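Local coordinates for RagA protein (Porphyromonas gingivalis, PDB 6SLN), which is an outer-membrane beta-barrel receptor of the TonB-dependent family and probably takes part in energised substrate transport across the outer membrane, at residues Trp362-Ala367 and Asn445-Ile450; Leu458-Gly463 and Phe501-Glu506; Ser792-Glu797 and Asp831-Ile836; Ala796-Ile801 and Gln808-Pro813. All blocks are in the same frame, centred on the assembly; numbering follows the deposited sequence.

Contact 1: Trp362-Ala367 and Asn445-Ile450; sequences WLKVGA and NGFAQI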
# COMPACT_ATOMS: atom_id res chain seq x y z
N TRP A 362 -48.11 -12.46 -5.53
CA TRP A 362 -47.16 -13.53 -5.84
C TRP A 362 -45.70 -13.19 -5.52
O TRP A 362 -44.83 -14.05 -5.70
CB TRP A 362 -47.27 -13.93 -7.31
CG TRP A 362 -47.15 -12.79 -8.30
CD1 TRP A 362 -48.17 -12.05 -8.83
CD2 TRP A 362 -45.94 -12.28 -8.89
NE1 TRP A 362 -47.68 -11.11 -9.70
CE2 TRP A 362 -46.31 -11.23 -9.76
CE3 TRP A 362 -44.59 -12.61 -8.76
CZ2 TRP A 362 -45.37 -10.51 -10.49
CZ3 TRP A 362 -43.66 -11.89 -9.49
CH2 TRP A 362 -44.06 -10.85 -10.35
N LEU A 363 -45.41 -11.98 -5.05
CA LEU A 363 -44.02 -11.59 -4.83
C LEU A 363 -43.87 -10.88 -3.50
O LEU A 363 -44.67 -10.01 -3.15
CB LEU A 363 -43.51 -10.67 -5.97
CG LEU A 363 -42.15 -9.99 -5.76
CD1 LEU A 363 -41.02 -11.03 -5.73
CD2 LEU A 363 -41.88 -8.92 -6.80
N LYS A 364 -42.83 -11.25 -2.76
CA LYS A 364 -42.44 -10.57 -1.53
C LYS A 364 -40.94 -10.39 -1.56
O LYS A 364 -40.22 -11.36 -1.82
CB LYS A 364 -42.88 -11.39 -0.30
CG LYS A 364 -42.52 -10.78 1.04
CD LYS A 364 -42.09 -11.85 2.05
CE LYS A 364 -43.13 -12.05 3.15
NZ LYS A 364 -42.53 -12.64 4.38
N VAL A 365 -40.45 -9.17 -1.33
CA VAL A 365 -39.01 -8.90 -1.36
C VAL A 365 -38.56 -8.31 -0.01
O VAL A 365 -39.37 -7.97 0.85
CB VAL A 365 -38.62 -7.96 -2.51
CG1 VAL A 365 -39.24 -8.43 -3.81
CG2 VAL A 365 -39.01 -6.53 -2.19
N GLY A 366 -37.24 -8.20 0.15
CA GLY A 366 -36.67 -7.66 1.38
C GLY A 366 -35.16 -7.50 1.29
O GLY A 366 -34.49 -8.07 0.43
N ALA A 367 -34.63 -6.69 2.21
CA ALA A 367 -33.19 -6.51 2.35
C ALA A 367 -32.84 -6.38 3.83
O ALA A 367 -33.61 -5.84 4.63
CB ALA A 367 -32.68 -5.29 1.57
N ASN A 445 -27.61 -7.50 1.58
CA ASN A 445 -28.37 -8.71 1.32
C ASN A 445 -29.71 -8.33 0.71
O ASN A 445 -30.38 -7.43 1.20
CB ASN A 445 -28.62 -9.47 2.62
CG ASN A 445 -27.52 -9.27 3.63
OD1 ASN A 445 -27.64 -8.42 4.51
ND2 ASN A 445 -26.44 -10.04 3.53
N GLY A 446 -30.07 -9.02 -0.37
CA GLY A 446 -31.40 -8.88 -0.93
C GLY A 446 -31.97 -10.25 -1.25
O GLY A 446 -31.24 -11.18 -1.57
N PHE A 447 -33.29 -10.35 -1.14
CA PHE A 447 -33.98 -11.59 -1.47
C PHE A 447 -35.29 -11.30 -2.18
O PHE A 447 -35.96 -10.30 -1.91
CB PHE A 447 -34.23 -12.47 -0.23
CG PHE A 447 -35.40 -12.02 0.61
CD1 PHE A 447 -36.70 -12.42 0.29
CD2 PHE A 447 -35.20 -11.21 1.72
CE1 PHE A 447 -37.78 -11.99 1.06
CE2 PHE A 447 -36.27 -10.78 2.49
CZ PHE A 447 -37.56 -11.17 2.17
N ALA A 448 -35.66 -12.21 -3.09
CA ALA A 448 -36.95 -12.21 -3.76
C ALA A 448 -37.67 -13.51 -3.43
O ALA A 448 -37.05 -14.58 -3.42
CB ALA A 448 -36.80 -12.07 -5.27
N GLN A 449 -38.97 -13.43 -3.16
CA GLN A 449 -39.76 -14.62 -2.90
C GLN A 449 -40.93 -14.66 -3.87
O GLN A 449 -41.84 -13.83 -3.80
CB GLN A 449 -40.24 -14.68 -1.46
CG GLN A 449 -40.00 -16.05 -0.86
CD GLN A 449 -40.54 -16.19 0.54
OE1 GLN A 449 -39.79 -16.18 1.51
NE2 GLN A 449 -41.86 -16.34 0.64
N ILE A 450 -40.88 -15.62 -4.79
CA ILE A 450 -41.91 -15.81 -5.80
C ILE A 450 -42.75 -17.02 -5.40
O ILE A 450 -42.23 -18.15 -5.34
CB ILE A 450 -41.30 -16.01 -7.20
CG1 ILE A 450 -40.37 -14.84 -7.55
CG2 ILE A 450 -42.39 -16.15 -8.22
CD1 ILE A 450 -40.11 -14.70 -9.05

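Contact 2: Leu458-Gly463 and Phe501-Glu506; sequences LKAQAG and FTNTAE. With 3PE (1,2-Distearoyl-sn-glycerophosphoethanolamine), chain G; LMT (dodecyl-beta-D-maltoside), chain H.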
# COMPACT_ATOMS: atom_id res chain seq x y z
N LEU A 458 -40.32 -20.04 -4.38
CA LEU A 458 -38.97 -19.96 -4.96
C LEU A 458 -38.28 -18.75 -4.34
O LEU A 458 -38.67 -17.61 -4.62
CB LEU A 458 -39.03 -19.82 -6.48
CG LEU A 458 -40.13 -20.61 -7.19
CD1 LEU A 458 -40.14 -20.28 -8.65
CD2 LEU A 458 -39.89 -22.08 -6.99
N LYS A 459 -37.27 -18.99 -3.52
CA LYS A 459 -36.55 -17.90 -2.87
C LYS A 459 -35.18 -17.73 -3.49
O LYS A 459 -34.34 -18.64 -3.44
CB LYS A 459 -36.43 -18.13 -1.37
CG LYS A 459 -36.02 -16.86 -0.64
CD LYS A 459 -36.33 -16.94 0.84
CE LYS A 459 -35.22 -16.32 1.68
NZ LYS A 459 -35.58 -16.31 3.13
N ALA A 460 -34.95 -16.56 -4.07
CA ALA A 460 -33.62 -16.13 -4.49
C ALA A 460 -33.09 -15.15 -3.44
O ALA A 460 -33.81 -14.23 -3.03
CB ALA A 460 -33.66 -15.48 -5.87
N GLN A 461 -31.86 -15.36 -3.00
CA GLN A 461 -31.25 -14.51 -1.99
C GLN A 461 -29.78 -14.31 -2.32
O GLN A 461 -29.09 -15.25 -2.74
CB GLN A 461 -31.42 -15.11 -0.58
CG GLN A 461 -30.58 -14.40 0.48
CD GLN A 461 -31.23 -14.37 1.84
OE1 GLN A 461 -31.69 -13.32 2.30
NE2 GLN A 461 -31.26 -15.52 2.51
N ALA A 462 -29.30 -13.09 -2.16
CA ALA A 462 -27.96 -12.78 -2.61
C ALA A 462 -27.42 -11.67 -1.73
O ALA A 462 -28.17 -10.78 -1.31
CB ALA A 462 -27.93 -12.37 -4.10
N GLY A 463 -26.13 -11.74 -1.45
CA GLY A 463 -25.51 -10.77 -0.58
C GLY A 463 -24.02 -10.72 -0.80
O GLY A 463 -23.41 -11.70 -1.25
N PHE A 501 -24.82 -16.57 -2.81
CA PHE A 501 -26.12 -16.72 -3.44
C PHE A 501 -26.73 -18.04 -3.02
O PHE A 501 -26.07 -19.08 -3.06
CB PHE A 501 -26.01 -16.65 -4.96
CG PHE A 501 -25.07 -15.60 -5.45
CD1 PHE A 501 -23.71 -15.85 -5.51
CD2 PHE A 501 -25.53 -14.37 -5.87
CE1 PHE A 501 -22.84 -14.91 -5.96
CE2 PHE A 501 -24.66 -13.42 -6.34
CZ PHE A 501 -23.31 -13.69 -6.37
N THR A 502 -28.01 -18.00 -2.63
CA THR A 502 -28.77 -19.18 -2.24
C THR A 502 -30.11 -19.16 -2.95
O THR A 502 -30.87 -18.19 -2.85
CB THR A 502 -28.99 -19.24 -0.73
OG1 THR A 502 -27.72 -19.33 -0.07
CG2 THR A 502 -29.83 -20.48 -0.38
N ASN A 503 -30.42 -20.25 -3.65
CA ASN A 503 -31.60 -20.33 -4.50
C ASN A 503 -32.34 -21.62 -4.20
O ASN A 503 -31.78 -22.71 -4.37
CB ASN A 503 -31.19 -20.23 -5.97
CG ASN A 503 -30.62 -18.87 -6.31
OD1 ASN A 503 -31.32 -17.86 -6.22
ND2 ASN A 503 -29.35 -18.83 -6.68
N THR A 504 -33.59 -21.51 -3.75
CA THR A 504 -34.32 -22.67 -3.26
C THR A 504 -35.74 -22.68 -3.80
O THR A 504 -36.39 -21.64 -3.88
CB THR A 504 -34.38 -22.70 -1.72
OG1 THR A 504 -35.05 -21.53 -1.24
CG2 THR A 504 -32.98 -22.78 -1.13
N ALA A 505 -36.21 -23.88 -4.11
CA ALA A 505 -37.59 -24.11 -4.51
C ALA A 505 -38.20 -25.06 -3.49
O ALA A 505 -37.64 -26.13 -3.23
CB ALA A 505 -37.67 -24.69 -5.92
N GLU A 506 -39.30 -24.65 -2.88
CA GLU A 506 -39.97 -25.44 -1.85
C GLU A 506 -41.40 -25.68 -2.30
O GLU A 506 -42.12 -24.74 -2.65
CB GLU A 506 -39.96 -24.74 -0.48
CG GLU A 506 -40.59 -25.58 0.63
CD GLU A 506 -40.80 -24.82 1.92
OE1 GLU A 506 -41.76 -24.02 1.99
OE2 GLU A 506 -40.01 -25.03 2.87
C1 3PE G . -20.27 -20.63 -10.55
C2 3PE G . -21.71 -20.19 -10.37
C3 3PE G . -22.55 -21.39 -9.92
O31 3PE G . -23.91 -21.05 -9.86
O32 3PE G . -24.47 -22.76 -11.20
C31 3PE G . -24.79 -21.73 -10.72
C32 3PE G . -26.16 -21.11 -11.08
C33 3PE G . -27.34 -21.78 -10.36
C34 3PE G . -28.66 -21.27 -10.94
C35 3PE G . -29.35 -20.24 -10.04
C36 3PE G . -30.87 -20.46 -10.06
C37 3PE G . -31.64 -19.16 -9.80
C38 3PE G . -33.14 -19.45 -9.80
C39 3PE G . -33.91 -18.22 -9.35
C3A 3PE G . -35.33 -18.60 -8.94
C3B 3PE G . -35.86 -17.59 -7.91
O21 3PE G . -21.63 -19.14 -9.43
O22 3PE G . -22.15 -17.15 -10.33
C21 3PE G . -22.50 -18.06 -9.66
C22 3PE G . -23.90 -18.01 -9.04
C23 3PE G . -24.65 -16.72 -9.42
C24 3PE G . -26.11 -17.10 -9.68
C25 3PE G . -27.09 -16.28 -8.84
C26 3PE G . -28.48 -16.29 -9.50
C27 3PE G . -29.38 -15.25 -8.83
C28 3PE G . -30.78 -15.23 -9.45
C29 3PE G . -31.71 -14.27 -8.70
C2A 3PE G . -32.69 -13.55 -9.64
C2B 3PE G . -34.12 -13.41 -9.08
C2C 3PE G . -34.70 -12.03 -9.44
C2D 3PE G . -36.17 -11.82 -9.00
C1B LMT H . -14.46 -17.34 -11.00
C2B LMT H . -13.44 -16.42 -10.22
C3B LMT H . -12.03 -16.38 -10.88
C4B LMT H . -11.61 -17.83 -11.18
C5B LMT H . -12.62 -18.25 -12.26
C6B LMT H . -12.12 -19.46 -13.07
O1B LMT H . -15.33 -16.62 -11.84
O2B LMT H . -13.96 -15.15 -10.08
O3B LMT H . -11.12 -15.67 -10.15
O4' LMT H . -10.31 -17.91 -11.63
O5B LMT H . -13.90 -18.46 -11.68
O6B LMT H . -12.18 -19.19 -14.44
C1' LMT H . -18.90 -14.79 -12.00
C2' LMT H . -18.58 -15.28 -10.57
C3' LMT H . -17.07 -15.58 -10.60
C4' LMT H . -16.72 -16.72 -11.58
C5' LMT H . -17.52 -16.56 -12.93
C6' LMT H . -17.67 -17.87 -13.70
O1' LMT H . -20.14 -14.16 -12.17
O2' LMT H . -18.77 -14.30 -9.61
O3' LMT H . -16.59 -15.84 -9.33
O5' LMT H . -18.81 -15.93 -12.86
O6' LMT H . -17.02 -18.90 -13.01
C1 LMT H . -21.18 -14.21 -11.18
C2 LMT H . -21.89 -12.87 -11.23
C3 LMT H . -22.84 -12.55 -10.10
C4 LMT H . -24.00 -11.69 -10.59
C5 LMT H . -25.31 -12.16 -10.01
C6 LMT H . -26.23 -11.05 -9.54
C7 LMT H . -27.32 -11.65 -8.69
C8 LMT H . -28.36 -10.65 -8.24
C9 LMT H . -29.41 -11.30 -7.35
C10 LMT H . -30.53 -10.36 -6.95
C11 LMT H . -31.36 -10.99 -5.85
C12 LMT H . -32.64 -10.27 -5.56

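Contact 3: Ser792-Glu797 and Asp831-Ile836; sequences SFYMAE and DLETRI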
# COMPACT_ATOMS: atom_id res chain seq x y z
N SER A 792 -5.28 -35.91 25.66
CA SER A 792 -4.98 -35.98 27.08
C SER A 792 -3.63 -35.34 27.38
O SER A 792 -2.82 -35.10 26.48
CB SER A 792 -5.01 -37.43 27.59
OG SER A 792 -6.33 -37.95 27.52
N PHE A 793 -3.40 -35.04 28.66
CA PHE A 793 -2.14 -34.43 29.05
C PHE A 793 -1.05 -35.49 29.17
O PHE A 793 -1.32 -36.69 29.33
CB PHE A 793 -2.30 -33.64 30.36
CG PHE A 793 -2.96 -32.30 30.16
CD1 PHE A 793 -2.23 -31.22 29.67
CD2 PHE A 793 -4.32 -32.14 30.41
CE1 PHE A 793 -2.83 -30.00 29.46
CE2 PHE A 793 -4.93 -30.91 30.19
CZ PHE A 793 -4.17 -29.84 29.72
N TYR A 794 0.19 -35.04 29.08
CA TYR A 794 1.31 -35.97 28.98
C TYR A 794 2.51 -35.33 29.67
O TYR A 794 3.04 -34.32 29.18
CB TYR A 794 1.62 -36.31 27.52
CG TYR A 794 2.65 -37.41 27.33
CD1 TYR A 794 4.01 -37.10 27.19
CD2 TYR A 794 2.27 -38.75 27.31
CE1 TYR A 794 4.95 -38.10 27.02
CE2 TYR A 794 3.21 -39.76 27.14
CZ TYR A 794 4.55 -39.43 26.99
OH TYR A 794 5.50 -40.42 26.83
N MET A 795 2.91 -35.90 30.81
CA MET A 795 4.00 -35.34 31.60
C MET A 795 4.44 -36.37 32.62
O MET A 795 3.77 -37.39 32.84
CB MET A 795 3.59 -34.05 32.30
CG MET A 795 2.27 -34.13 33.05
SD MET A 795 1.59 -32.48 33.32
CE MET A 795 0.93 -32.07 31.71
N ALA A 796 5.59 -36.11 33.23
CA ALA A 796 5.99 -36.88 34.40
C ALA A 796 5.06 -36.56 35.56
O ALA A 796 4.44 -35.49 35.60
CB ALA A 796 7.44 -36.58 34.78
N GLU A 797 4.92 -37.52 36.47
CA GLU A 797 4.11 -37.33 37.67
C GLU A 797 5.04 -36.88 38.80
O GLU A 797 5.82 -37.68 39.32
CB GLU A 797 3.36 -38.60 38.04
CG GLU A 797 2.47 -39.10 36.92
CD GLU A 797 1.47 -40.13 37.38
OE1 GLU A 797 1.61 -40.66 38.50
OE2 GLU A 797 0.53 -40.41 36.60
N ASP A 831 11.56 -39.97 29.74
CA ASP A 831 10.89 -41.26 29.85
C ASP A 831 9.93 -41.34 31.02
O ASP A 831 9.09 -42.24 31.05
CB ASP A 831 11.95 -42.35 29.93
CG ASP A 831 13.13 -42.08 29.00
OD1 ASP A 831 12.90 -41.67 27.83
OD2 ASP A 831 14.28 -42.28 29.43
N LEU A 832 10.01 -40.41 31.98
CA LEU A 832 9.07 -40.47 33.09
C LEU A 832 7.70 -39.96 32.72
O LEU A 832 6.79 -40.00 33.56
CB LEU A 832 9.60 -39.67 34.27
CG LEU A 832 10.97 -40.12 34.76
CD1 LEU A 832 11.61 -38.99 35.57
CD2 LEU A 832 10.85 -41.42 35.57
N GLU A 833 7.53 -39.46 31.50
CA GLU A 833 6.27 -38.85 31.11
C GLU A 833 5.27 -39.93 30.73
O GLU A 833 5.61 -40.93 30.10
CB GLU A 833 6.51 -37.88 29.95
CG GLU A 833 7.45 -36.75 30.34
CD GLU A 833 7.69 -35.75 29.22
OE1 GLU A 833 6.88 -35.71 28.27
OE2 GLU A 833 8.69 -35.01 29.31
N THR A 834 4.03 -39.73 31.16
CA THR A 834 2.97 -40.72 31.08
C THR A 834 1.70 -40.03 30.59
O THR A 834 1.54 -38.81 30.72
CB THR A 834 2.72 -41.36 32.44
OG1 THR A 834 1.53 -42.15 32.40
CG2 THR A 834 2.54 -40.29 33.49
N ARG A 835 0.79 -40.80 30.00
CA ARG A 835 -0.51 -40.23 29.71
C ARG A 835 -1.26 -40.00 31.02
O ARG A 835 -1.24 -40.85 31.91
CB ARG A 835 -1.33 -41.11 28.77
CG ARG A 835 -2.34 -40.28 27.95
CD ARG A 835 -3.63 -41.00 27.58
NE ARG A 835 -4.38 -41.49 28.73
CZ ARG A 835 -4.27 -42.74 29.20
NH1 ARG A 835 -4.98 -43.12 30.26
NH2 ARG A 835 -3.44 -43.59 28.61
N ILE A 836 -1.89 -38.85 31.12
CA ILE A 836 -2.61 -38.44 32.33
C ILE A 836 -4.10 -38.54 32.06
O ILE A 836 -4.58 -38.13 31.00
CB ILE A 836 -2.19 -37.02 32.74
CG1 ILE A 836 -0.67 -36.97 32.89
CG2 ILE A 836 -2.92 -36.56 33.98
CD1 ILE A 836 -0.15 -37.73 34.09

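Contact 4: Ala796-Ile801 and Gln808-Pro813; sequences AEYAGI and QLWYVP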
# COMPACT_ATOMS: atom_id res chain seq x y z
N ALA A 796 5.59 -36.11 33.23
CA ALA A 796 5.99 -36.88 34.40
C ALA A 796 5.06 -36.56 35.56
O ALA A 796 4.44 -35.49 35.60
CB ALA A 796 7.44 -36.58 34.78
N GLU A 797 4.92 -37.52 36.47
CA GLU A 797 4.11 -37.33 37.67
C GLU A 797 5.04 -36.88 38.80
O GLU A 797 5.82 -37.68 39.32
CB GLU A 797 3.36 -38.60 38.04
CG GLU A 797 2.47 -39.10 36.92
CD GLU A 797 1.47 -40.13 37.38
OE1 GLU A 797 1.61 -40.66 38.50
OE2 GLU A 797 0.53 -40.41 36.60
N TYR A 798 4.94 -35.60 39.15
CA TYR A 798 5.75 -35.01 40.21
C TYR A 798 5.44 -35.69 41.54
O TYR A 798 4.27 -35.84 41.90
CB TYR A 798 5.46 -33.51 40.31
CG TYR A 798 6.32 -32.80 41.31
CD1 TYR A 798 7.67 -32.58 41.06
CD2 TYR A 798 5.80 -32.36 42.53
CE1 TYR A 798 8.46 -31.94 41.98
CE2 TYR A 798 6.58 -31.72 43.45
CZ TYR A 798 7.91 -31.52 43.17
OH TYR A 798 8.71 -30.88 44.09
N ALA A 799 6.47 -36.12 42.25
CA ALA A 799 6.26 -36.75 43.56
C ALA A 799 6.42 -35.71 44.66
O ALA A 799 5.43 -35.16 45.17
CB ALA A 799 7.21 -37.93 43.78
N GLY A 800 7.65 -35.42 45.03
CA GLY A 800 7.91 -34.25 45.85
C GLY A 800 9.39 -33.96 45.93
O GLY A 800 10.07 -33.87 44.91
N ILE A 801 9.92 -33.83 47.13
CA ILE A 801 11.35 -33.74 47.31
C ILE A 801 11.80 -34.82 48.29
O ILE A 801 11.05 -35.21 49.20
CB ILE A 801 11.79 -32.34 47.78
CG1 ILE A 801 11.43 -32.10 49.25
CG2 ILE A 801 11.17 -31.27 46.91
CD1 ILE A 801 12.28 -31.00 49.90
N GLN A 808 14.27 -32.76 43.79
CA GLN A 808 12.95 -33.07 43.28
C GLN A 808 12.84 -34.55 42.92
O GLN A 808 13.83 -35.21 42.60
CB GLN A 808 12.63 -32.21 42.06
CG GLN A 808 12.64 -30.75 42.38
CD GLN A 808 12.10 -29.94 41.27
OE1 GLN A 808 12.83 -29.60 40.34
NE2 GLN A 808 10.82 -29.61 41.34
N LEU A 809 11.61 -35.05 42.95
CA LEU A 809 11.34 -36.46 42.77
C LEU A 809 10.17 -36.64 41.82
O LEU A 809 9.20 -35.87 41.84
CB LEU A 809 11.07 -37.13 44.12
CG LEU A 809 12.29 -37.41 45.01
CD1 LEU A 809 11.97 -38.35 46.17
CD2 LEU A 809 13.44 -37.98 44.19
N TRP A 810 10.26 -37.67 40.98
CA TRP A 810 9.17 -38.05 40.10
C TRP A 810 8.93 -39.55 40.22
O TRP A 810 9.84 -40.32 40.52
CB TRP A 810 9.45 -37.67 38.63
CG TRP A 810 9.67 -36.22 38.44
CD1 TRP A 810 8.73 -35.29 38.09
CD2 TRP A 810 10.90 -35.51 38.60
NE1 TRP A 810 9.32 -34.03 38.02
CE2 TRP A 810 10.65 -34.15 38.33
CE3 TRP A 810 12.20 -35.89 38.96
CZ2 TRP A 810 11.64 -33.17 38.40
CZ3 TRP A 810 13.19 -34.93 39.02
CH2 TRP A 810 12.90 -33.58 38.75
N TYR A 811 7.68 -39.95 39.99
CA TYR A 811 7.39 -41.37 39.96
C TYR A 811 7.84 -41.95 38.63
O TYR A 811 7.79 -41.30 37.58
CB TYR A 811 5.90 -41.63 40.15
CG TYR A 811 5.37 -41.24 41.51
CD1 TYR A 811 5.87 -41.83 42.66
CD2 TYR A 811 4.38 -40.25 41.63
CE1 TYR A 811 5.38 -41.45 43.91
CE2 TYR A 811 3.90 -39.88 42.87
CZ TYR A 811 4.40 -40.48 44.00
OH TYR A 811 3.92 -40.11 45.22
N VAL A 812 8.28 -43.20 38.68
CA VAL A 812 8.63 -43.97 37.50
C VAL A 812 7.37 -44.75 37.05
O VAL A 812 6.96 -45.66 37.79
CB VAL A 812 9.80 -44.91 37.77
CG1 VAL A 812 10.38 -45.43 36.46
CG2 VAL A 812 10.84 -44.19 38.64
N PRO A 813 6.79 -44.42 35.92
CA PRO A 813 5.52 -45.07 35.54
C PRO A 813 5.66 -46.58 35.48
O PRO A 813 6.62 -47.12 34.93
CB PRO A 813 5.21 -44.47 34.17
CG PRO A 813 6.47 -43.79 33.73
CD PRO A 813 7.19 -43.39 34.96

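Contact 1: Trp362-Ala367 and Asn445-Ile450
Phe447 folds its ring back over the backbone of Gly366, which makes this the tightly filled part of the contact. Its CG sits between the backbone N and the carbonyl carbon (chi1 79°), which swings the ring across the gap instead of straight off the sheet. CE2 comes to 3.3 Å from Gly366 CA, and Gly366 N lies over one ring face, toward the rim. This is the aromatic rescue of glycine: the ring covers the backbone of a residue without a side chain. The backbones meet as antiparallel strands with two hydrogen-bonded pairs: Lys364 N to Gln449 O (3.0 Å) with its return bond, and Gly366 N to Phe447 O (3.2 Å) with its own.

Toward Trp362 the fit is looser. The indole CE3 is 4.2 Å from Ile450 CG2, and Leu363 CD1 reaches Ile450 CG1 at 4.3 Å. Leu363, Val365 and Ala448 share this apolar face; Ala448 touches a bound phospholipid, while Trp362, Leu363 and Val365 pack against a second subunit, another copy of RagA. The other face carries Lys364 and Gln449, partly exposed, with Lys364 NZ in a salt bridge to Glu356 and the Phe447 ring in a cation-pi contact with Lys459. Such a division between an apolar lipid- and subunit-facing side and a polar, charge-paired one fits a transmembrane barrel wall, consistent with the second face lining the barrel interior.

Contact 2: Leu458-Gly463 and Phe501-Glu506
Phe501 and Ala462 meet on the apolar side of two antiparallel strands, Ala462 CB lying 3.6 Å from ring atom CD2. With its CG anti to the carbonyl carbon and beside the backbone N (chi1 -41°), the ring stays close to its neighbour across the sheet. One acyl chain of the bound phosphatidylethanolamine runs over one face of it, C23 standing 4.0 Å from the plane over the ring centre. The alkyl tail of a dodecyl maltoside passes nearby, C3 being 3.9 Å from Phe501 CZ.

Farther along the same face, Ala460 CB lies between protein and lipid: Asn503 OD1 is 3.4 Å from it and lipid C29 is 3.6 Å away. The Asn503 amide bends back toward Ala460, leaving ND2 beside the second acyl chain, 3.6 Å from C35; a weak hydrogen bond from ND2 to His523 helps to satisfy this amide amid hydrocarbon. Leu458 completes the row, its CD2 branch against Ala505 CB at 3.6 Å.

Behind these side chains, two hydrogen-bonded pairs fix the register, Lys459 with Thr504 and Gln461 with Thr502, each joined by bonds in both directions. Their side chains leave by the opposite face, where Thr502 OG1 bonds to Glu524. The two segments belong to the hairpin of strands 456-475 and 487-510 in the barrel wall. Strand 435-450 pairs with its first arm, and strand 515-540, bringing Glu524 and Tyr525, lies against its second.

Contact 3: Ser792-Glu797 and Asp831-Ile836
Tyr794 lies across the backbone of Glu833 and Thr834, with the peptide carbon of Glu833 and Thr834 N over one face of its ring, toward the rim. CG is anti to the backbone N (chi1 -172°), which carries the phenol over the partner strand. The Glu833 side chain crosses it at about a right angle, its CB 3.3 Å from Tyr794 CE1 and the carboxylate plane steeply inclined to the ring.

Three backbone hydrogen bonds connect the antiparallel segments. Met795 and Thr834 exchange two: Met795 N gives to Thr834 O at 3.2 Å, and Thr834 N returns to Met795 O at 2.9 Å, from well above the carbonyl plane. The third runs from Ile836 N to Phe793 O (2.9 Å). Two side-chain hydroxyls find carbonyl partners close by in sequence: Thr834 OG1 gives to Arg835 O at 3.1 Å, and Ser792 OG is hydrogen-bonded to Pro790 O. The Arg835 guanidinium has its charge partners outside the two segments, in a cation-pi contact with Tyr789 and a long, weak ion pair with Glu786.

Apolar packing fills in the rest. Ile836 CG1 meets Met795 CG, and the methyl CG2 of Thr834 lies 3.6 Å from Glu797 CG. Strand 792-802 thus has strand 833-836 on one side; strand 783-786 joins it through Ser792, strand 807-812 continues the sheet beyond Ala796 and Glu797, and Phe793 and Met795 pack onto strand 857-873 of the barrel.

Contact 4: Ala796-Ile801 and Gln808-Pro813
Tyr798 and Trp810 form an offset edge-to-face pair, the edge of the tyrosine turned toward the face of the indole five-membered ring. The centroids are 5.6 Å apart and the planes meet at 77°. From the indole side, Trp810 NE1 lies in the plane of the phenol, at its edge, and is itself hydrogen-bonded to Asp917. Although the CB of Tyr798 starts away from strand 807-812, its CG is anti to the backbone N (chi1 -176°), which brings the ring back to the indole. A second aromatic contact is a CH-pi one: Ala799 CB stands over the centre of the Tyr811 ring, 3.9 Å from the centroid, almost on the ring normal.

Backbone hydrogen bonds hold the strands of this hairpin together. Tyr811 N gives to Glu797 O at 3.0 Å, in a nearly straight bond, and Ala799 N to Leu809 O at 2.8 Å. The third, from Leu809 N to Gly800 O, is weak. Between Tyr798, paired with Trp810, and Ile801, paired with Gln808, the register slips by one residue: a beta bulge, Ala799 and Gly800 standing opposite the single residue Leu809.

Apolar contacts lie before the bulge and within it. Ala796 CB meets Trp810 CD1 at 3.8 Å, and Ala799 CB faces Leu809 CB at 4.0 Å. Glu797 reaches Tyr811 with its CB, 4.1 Å from CD2, its carboxylate standing nearly perpendicular to the phenol ring. Beyond the pair, Tyr828 meets the indole of Trp810, while His919 meets the ring of Tyr798.

Contacts 1 and 2 belong to the barrel wall and touch through neighbouring strands 435-450 and 456-475, where Ala448 N and Ala460 O probably hydrogen-bond. Contacts 3 and 4 share Ala796 and Glu797 on strand 792-802 and lie in a small antiparallel sheet inserted between barrel strands 752-764 and 844-853; their centres are at least 53 Å from those of the first two. All four are only partly buried. The wall contacts keep regular register and turn mostly small or apolar side chains to lipid, detergent or a second subunit. The inserted sheet has three backbone bonds per contact instead of four, one of them weak, with a bulge and a ring-to-ring pair, where the wall's aromatic rings meet backbone, methyl groups or lipid.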